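Local coordinates for protein flavodoxin (PDB 6GAQ) that binds FMN and probably serves as a low-potential electron donor to redox enzymes, at residues A[52-57]-A[83-88]. Sequence-based numbering, arbitrary orientation.
Sequences ELLAYD and ENIDLA
The end of a 3-10 segment, residues 52-55, faces the irregular loop 83-88 with no hydrogen bond between them, and the two chains come closest at L54 and L87, whose CA atoms are 6.9 Å apart. L54 takes part in three of the four residue contacts. With CG anti to the carbonyl carbon (chi1 -49°), its forked end comes nearer the loop than the direction of the CA–CB bond would suggest. CD2 meets L87 CD2 at 3.7 Å, with the two side chains crossing at about a right angle, and also lies 3.3 Å from the backbone O of D86. The other branch, CD1, reaches I85 CG2 at 4.4 Å. Deeper in, L53 adds its CB against L87 CD2 at 4.2 Å; L53 and L87 also touch I59 of strand 58-63, which ties the contact to the central parallel sheet of the flavodoxin fold. L87 lies within an Asx turn in which A88 N donates to D86 OD1 (3.2 Å) from above the carboxylate plane, and it pairs through its backbone with R119. Apart from the D86 carbonyl, only apolar side chains meet, so hydrophobic packing joins the connections leading into strands 58-63 and 91-98, away from the FMN and calcium sites.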
ATOM      1  N   GLU A  52      12.683   6.898  -4.944  1.00 41.59           N
ATOM      2  CA  GLU A  52      12.902   5.547  -5.450  1.00 47.75           C
ATOM      3  C   GLU A  52      11.723   5.014  -6.255  1.00 53.54           C
ATOM      4  O   GLU A  52      11.898   4.063  -7.025  1.00 47.93           O
ATOM      5  CB  GLU A  52      13.196   4.600  -4.284  1.00 38.62           C
ATOM      6  CG  GLU A  52      14.408   4.991  -3.451  1.00 53.96           C
ATOM      7  CD  GLU A  52      14.483   4.227  -2.142  1.00 75.95           C
ATOM      8  OE1 GLU A  52      14.566   4.874  -1.076  1.00 70.97           O
ATOM      9  OE2 GLU A  52      14.457   2.978  -2.177  1.00 74.11           O
ATOM     10  N   LEU A  53      10.534   5.601  -6.100  1.00 48.45           N
ATOM     11  CA  LEU A  53       9.336   5.048  -6.724  1.00 49.12           C
ATOM     12  C   LEU A  53       9.348   5.163  -8.243  1.00 52.92           C
ATOM     13  O   LEU A  53       8.645   4.401  -8.914  1.00 54.26           O
ATOM     14  CB  LEU A  53       8.086   5.736  -6.169  1.00 46.16           C
ATOM     15  CG  LEU A  53       7.448   5.177  -4.894  1.00 57.69           C
ATOM     16  CD1 LEU A  53       8.386   5.285  -3.701  1.00 52.90           C
ATOM     17  CD2 LEU A  53       6.136   5.890  -4.608  1.00 56.18           C
ATOM     18  N   LEU A  54      10.130   6.088  -8.801  1.00 46.20           N
ATOM     19  CA  LEU A  54      10.080   6.358 -10.232  1.00 50.96           C
ATOM     20  C   LEU A  54      10.793   5.304 -11.070  1.00 48.12           C
ATOM     21  O   LEU A  54      10.650   5.316 -12.298  1.00 51.59           O
ATOM     22  CB  LEU A  54      10.670   7.737 -10.513  1.00 45.88           C
ATOM     23  CG  LEU A  54      10.100   8.839  -9.617  1.00 54.10           C
ATOM     24  CD1 LEU A  54      10.797  10.169  -9.856  1.00 48.56           C
ATOM     25  CD2 LEU A  54       8.602   8.956  -9.846  1.00 54.45           C
ATOM     26  N   ALA A  55      11.548   4.399 -10.448  1.00 40.55           N
ATOM     27  CA  ALA A  55      12.169   3.310 -11.191  1.00 48.98           C
ATOM     28  C   ALA A  55      11.183   2.204 -11.535  1.00 55.47           C
ATOM     29  O   ALA A  55      11.479   1.376 -12.402  1.00 56.02           O
ATOM     30  CB  ALA A  55      13.337   2.725 -10.394  1.00 49.64           C
ATOM     31  N   TYR A  56      10.021   2.183 -10.892  1.00 50.90           N
ATOM     32  CA  TYR A  56       9.061   1.098 -11.018  1.00 48.24           C
ATOM     33  C   TYR A  56       7.960   1.447 -12.012  1.00 55.23           C
ATOM     34  O   TYR A  56       7.698   2.617 -12.305  1.00 57.35           O
ATOM     35  CB  TYR A  56       8.443   0.773  -9.656  1.00 31.43           C
ATOM     36  CG  TYR A  56       9.439   0.280  -8.637  1.00 37.71           C
ATOM     37  CD1 TYR A  56       9.780  -1.064  -8.565  1.00 48.55           C
ATOM     38  CD2 TYR A  56      10.044   1.158  -7.746  1.00 47.10           C
ATOM     39  CE1 TYR A  56      10.693  -1.522  -7.635  1.00 50.93           C
ATOM     40  CE2 TYR A  56      10.959   0.710  -6.810  1.00 46.73           C
ATOM     41  CZ  TYR A  56      11.279  -0.631  -6.759  1.00 52.64           C
ATOM     42  OH  TYR A  56      12.189  -1.083  -5.831  1.00 47.93           O
ATOM     43  N   ASP A  57       7.318   0.403 -12.536  1.00 49.70           N
ATOM     44  CA  ASP A  57       6.112   0.569 -13.336  1.00 48.97           C
ATOM     45  C   ASP A  57       4.854   0.569 -12.480  1.00 48.89           C
ATOM     46  O   ASP A  57       3.884   1.261 -12.811  1.00 54.16           O
ATOM     47  CB  ASP A  57       6.016  -0.539 -14.389  1.00 39.02           C
ATOM     48  CG  ASP A  57       7.325  -0.764 -15.121  1.00 52.57           C
ATOM     49  OD1 ASP A  57       8.041  -1.730 -14.781  1.00 56.15           O
ATOM     50  OD2 ASP A  57       7.638   0.024 -16.038  1.00 61.91           O
ATOM     51  N   GLU A  83       5.749  14.893  -1.716  1.00 55.05           N
ATOM     52  CA  GLU A  83       5.278  16.174  -2.238  1.00 63.55           C
ATOM     53  C   GLU A  83       6.036  16.624  -3.483  1.00 62.73           C
ATOM     54  O   GLU A  83       5.496  17.387  -4.292  1.00 71.46           O
ATOM     55  CB  GLU A  83       5.385  17.241  -1.142  1.00 70.69           C
ATOM     56  CG  GLU A  83       4.893  18.632  -1.530  1.00 68.70           C
ATOM     57  CD  GLU A  83       3.405  18.675  -1.811  1.00 85.46           C
ATOM     58  OE1 GLU A  83       2.656  17.895  -1.185  1.00 75.44           O
ATOM     59  OE2 GLU A  83       2.982  19.492  -2.658  1.00 80.90           O
ATOM     60  N   ASN A  84       7.267  16.153  -3.671  1.00 61.69           N
ATOM     61  CA  ASN A  84       8.159  16.693  -4.690  1.00 73.14           C
ATOM     62  C   ASN A  84       8.562  15.652  -5.729  1.00 54.01           C
ATOM     63  O   ASN A  84       9.722  15.592  -6.142  1.00 50.38           O
ATOM     64  CB  ASN A  84       9.406  17.295  -4.049  1.00 66.00           C
ATOM     65  CG  ASN A  84       9.181  18.704  -3.546  1.00 96.09           C
ATOM     66  OD1 ASN A  84       8.070  19.229  -3.602  1.00 83.29           O
ATOM     67  ND2 ASN A  84      10.246  19.332  -3.059  1.00 67.75           N
ATOM     68  N   ILE A  85       7.622  14.824  -6.180  1.00 54.14           N
ATOM     69  CA  ILE A  85       7.893  13.873  -7.256  1.00 50.51           C
ATOM     70  C   ILE A  85       6.671  13.762  -8.154  1.00 44.55           C
ATOM     71  O   ILE A  85       5.528  13.836  -7.688  1.00 60.19           O
ATOM     72  CB  ILE A  85       8.298  12.480  -6.726  1.00 55.57           C
ATOM     73  CG1 ILE A  85       7.364  12.020  -5.607  1.00 64.54           C
ATOM     74  CG2 ILE A  85       9.747  12.470  -6.270  1.00 65.66           C
ATOM     75  CD1 ILE A  85       7.314  10.520  -5.463  1.00 70.22           C
ATOM     76  N   ASP A  86       6.922  13.571  -9.449  1.00 41.45           N
ATOM     77  CA  ASP A  86       5.879  13.410 -10.457  1.00 49.43           C
ATOM     78  C   ASP A  86       5.693  11.920 -10.717  1.00 53.05           C
ATOM     79  O   ASP A  86       6.600  11.254 -11.227  1.00 45.35           O
ATOM     80  CB  ASP A  86       6.253  14.153 -11.739  1.00 50.52           C
ATOM     81  CG  ASP A  86       5.131  14.168 -12.756  1.00 66.12           C
ATOM     82  OD1 ASP A  86       4.014  13.715 -12.426  1.00 56.29           O
ATOM     83  OD2 ASP A  86       5.368  14.632 -13.891  1.00 59.03           O
ATOM     84  N   LEU A  87       4.515  11.399 -10.369  1.00 55.41           N
ATOM     85  CA  LEU A  87       4.195   9.989 -10.548  1.00 39.22           C
ATOM     86  C   LEU A  87       3.331   9.738 -11.778  1.00 44.98           C
ATOM     87  O   LEU A  87       2.625   8.725 -11.834  1.00 51.37           O
ATOM     88  CB  LEU A  87       3.500   9.444  -9.299  1.00 34.60           C
ATOM     89  CG  LEU A  87       4.372   9.253  -8.058  1.00 45.44           C
ATOM     90  CD1 LEU A  87       3.507   9.045  -6.827  1.00 36.36           C
ATOM     91  CD2 LEU A  87       5.328   8.087  -8.247  1.00 33.43           C
ATOM     92  N   ALA A  88       3.370  10.636 -12.761  1.00 52.07           N
ATOM     93  CA  ALA A  88       2.571  10.461 -13.967  1.00 54.78           C
ATOM     94  C   ALA A  88       3.002   9.204 -14.714  1.00 40.77           C
ATOM     95  O   ALA A  88       4.189   9.002 -14.986  1.00 59.85           O
ATOM     96  CB  ALA A  88       2.703  11.687 -14.869  1.00 56.09           C
TER